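Local coordinates for protein iron superoxide dismutase (Trypanosoma cruzi, PDB 2GPC) that catalyses, as an iron-dependent enzyme, the dismutation of superoxide into molecular oxygen and hydrogen peroxide, at residues Phe108-Glu111 / Phe112-Ala116. Numbering follows the deposited sequence.
Sequences FKEE and FTNVA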
ATOM      1  N   PHE A 108      16.020  18.715  -8.902  1.00 13.19           N
ATOM      2  CA  PHE A 108      14.716  18.130  -9.209  1.00 12.88           C
ATOM      3  C   PHE A 108      14.747  16.632  -8.908  1.00 13.09           C
ATOM      4  O   PHE A 108      13.868  16.115  -8.226  1.00 13.64           O
ATOM      5  CB  PHE A 108      14.335  18.327 -10.683  1.00 12.64           C
ATOM      6  CG  PHE A 108      13.361  17.291 -11.195  1.00 12.33           C
ATOM      7  CD1 PHE A 108      12.035  17.296 -10.768  1.00 12.78           C
ATOM      8  CD2 PHE A 108      13.777  16.288 -12.056  1.00 11.46           C
ATOM      9  CE1 PHE A 108      11.138  16.312 -11.210  1.00 10.99           C
ATOM     10  CE2 PHE A 108      12.890  15.314 -12.501  1.00 11.40           C
ATOM     11  CZ  PHE A 108      11.573  15.335 -12.082  1.00 11.65           C
ATOM     12  N   LYS A 109      15.767  15.953  -9.408  1.00 12.93           N
ATOM     13  CA  LYS A 109      15.852  14.505  -9.311  1.00 13.22           C
ATOM     14  C   LYS A 109      15.937  14.074  -7.846  1.00 13.48           C
ATOM     15  O   LYS A 109      15.287  13.107  -7.449  1.00 12.95           O
ATOM     16  CB  LYS A 109      17.044  13.987 -10.124  1.00 13.36           C
ATOM     17  CG  LYS A 109      17.374  12.534  -9.893  1.00 14.55           C
ATOM     18  CD  LYS A 109      18.408  12.015 -10.878  1.00 14.83           C
ATOM     19  CE  LYS A 109      18.678  10.549 -10.622  1.00 16.17           C
ATOM     20  NZ  LYS A 109      19.661   9.976 -11.568  1.00 16.25           N
ATOM     21  N   GLU A 110      16.721  14.800  -7.048  1.00 13.80           N
ATOM     22  CA  GLU A 110      16.818  14.524  -5.625  1.00 14.72           C
ATOM     23  C   GLU A 110      15.454  14.686  -4.937  1.00 14.38           C
ATOM     24  O   GLU A 110      15.078  13.856  -4.114  1.00 14.32           O
ATOM     25  CB  GLU A 110      17.876  15.414  -4.949  1.00 15.09           C
ATOM     26  CG  GLU A 110      17.958  15.268  -3.425  1.00 18.32           C
ATOM     27  CD  GLU A 110      18.693  14.008  -2.965  1.00 22.25           C
ATOM     28  OE1 GLU A 110      19.032  13.144  -3.812  1.00 23.83           O
ATOM     29  OE2 GLU A 110      18.944  13.879  -1.740  1.00 25.00           O
ATOM     30  N   GLU A 111      14.718  15.744  -5.265  1.00 13.94           N
ATOM     31  CA  GLU A 111      13.434  16.000  -4.618  1.00 14.09           C
ATOM     32  C   GLU A 111      12.395  14.929  -4.999  1.00 13.83           C
ATOM     33  O   GLU A 111      11.699  14.418  -4.136  1.00 13.70           O
ATOM     34  CB  GLU A 111      12.933  17.404  -4.951  1.00 14.41           C
ATOM     35  CG  GLU A 111      11.639  17.794  -4.251  1.00 15.28           C
ATOM     36  CD  GLU A 111      11.219  19.228  -4.528  1.00 15.98           C
ATOM     37  OE1 GLU A 111      12.030  20.016  -5.068  1.00 17.77           O
ATOM     38  OE2 GLU A 111      10.069  19.575  -4.185  1.00 17.82           O
ATOM     39  N   PHE A 112      12.321  14.577  -6.277  1.00 13.08           N
ATOM     40  CA  PHE A 112      11.379  13.557  -6.740  1.00 12.69           C
ATOM     41  C   PHE A 112      11.720  12.188  -6.148  1.00 12.37           C
ATOM     42  O   PHE A 112      10.832  11.501  -5.644  1.00 12.36           O
ATOM     43  CB  PHE A 112      11.347  13.519  -8.279  1.00 12.49           C
ATOM     44  CG  PHE A 112      10.329  12.566  -8.856  1.00 12.20           C
ATOM     45  CD1 PHE A 112      10.572  11.201  -8.883  1.00 11.99           C
ATOM     46  CD2 PHE A 112       9.133  13.041  -9.394  1.00 12.04           C
ATOM     47  CE1 PHE A 112       9.632  10.311  -9.432  1.00 12.99           C
ATOM     48  CE2 PHE A 112       8.193  12.159  -9.937  1.00 12.16           C
ATOM     49  CZ  PHE A 112       8.452  10.793  -9.966  1.00 11.47           C
ATOM     50  N   THR A 113      13.000  11.818  -6.187  1.00 12.03           N
ATOM     51  CA  THR A 113      13.491  10.562  -5.601  1.00 11.66           C
ATOM     52  C   THR A 113      13.097  10.430  -4.141  1.00 11.91           C
ATOM     53  O   THR A 113      12.523   9.431  -3.744  1.00 11.71           O
ATOM     54  CB  THR A 113      15.024  10.473  -5.702  1.00 11.89           C
ATOM     55  OG1 THR A 113      15.428  10.457  -7.075  1.00 10.32           O
ATOM     56  CG2 THR A 113      15.559   9.154  -5.130  1.00 12.12           C
ATOM     57  N   ASN A 114      13.395  11.443  -3.349  1.00 12.02           N
ATOM     58  CA  ASN A 114      13.115  11.371  -1.918  1.00 12.64           C
ATOM     59  C   ASN A 114      11.617  11.283  -1.610  1.00 12.70           C
ATOM     60  O   ASN A 114      11.212  10.547  -0.710  1.00 13.24           O
ATOM     61  CB  ASN A 114      13.795  12.527  -1.189  1.00 12.77           C
ATOM     62  CG  ASN A 114      15.321  12.397  -1.207  1.00 13.78           C
ATOM     63  OD1 ASN A 114      15.867  11.300  -1.415  1.00 14.57           O
ATOM     64  ND2 ASN A 114      16.012  13.507  -0.983  1.00 14.07           N
ATOM     65  N   VAL A 115      10.801  12.001  -2.373  1.00 12.88           N
ATOM     66  CA  VAL A 115       9.344  11.863  -2.272  1.00 12.96           C
ATOM     67  C   VAL A 115       8.880  10.440  -2.670  1.00 12.50           C
ATOM     68  O   VAL A 115       8.102   9.816  -1.965  1.00 12.18           O
ATOM     69  CB  VAL A 115       8.619  12.933  -3.142  1.00 13.10           C
ATOM     70  CG1 VAL A 115       7.153  12.608  -3.324  1.00 12.93           C
ATOM     71  CG2 VAL A 115       8.769  14.311  -2.520  1.00 14.08           C
ATOM     72  N   ALA A 116       9.366   9.940  -3.800  1.00 12.22           N
ATOM     73  CA  ALA A 116       8.967   8.625  -4.300  1.00 12.33           C
ATOM     74  C   ALA A 116       9.381   7.497  -3.349  1.00 12.42           C
ATOM     75  O   ALA A 116       8.601   6.578  -3.105  1.00 12.73           O
ATOM     76  CB  ALA A 116       9.541   8.390  -5.683  1.00 11.88           C
TER
HETATM   77  O   HOH W   1      18.162  10.748  -2.723  1.00 26.01           O
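Phe112, Thr113, Asn114 and Val115 each send their amide N-H back four residues, to the carbonyls of Phe108, Lys109, Glu110 and Glu111, which defines one unbroken alpha-helical stretch within helix 105-118. The bond from Phe112 N to Phe108 O, 2.9 Å long, is nearly straight, with an N-H...O angle of 170°. Lys109 O takes a second donor: Thr113 OG1 lies 2.7 Å from Lys109 O, on the opposite face of the carbonyl plane from Thr113 N. Thr113 reaches it because OG1 stands beside its own backbone N (chi1 -63°), bent back toward the preceding turn; the same hydroxyl also bonds to Trp182.

On the solvent side, Glu110 bends at chi2 and brings OE2 to 3.1 Å from Asn114 ND2. The amide donor meets OE2 from above the carboxylate, the two planes being turned 77° apart. A water completes the link, donating to Glu110 OE1 at 2.8 Å and to Asn114 OD1 at 2.7 Å.

Phe108 and Phe112 point the same way on the buried face, where Phe108 CE1 lies 4.1 Å from Phe112 CB and the rings are oblique. Phe108 packs on Leu127 and Phe112 on Ala125, both of strand 123-130. The chemistry is thus that of an amphipathic helix: aromatic rings join it to the sheet of the C-terminal domain, while the direct and water-mediated bonds tie Glu110 to Asn114 outside.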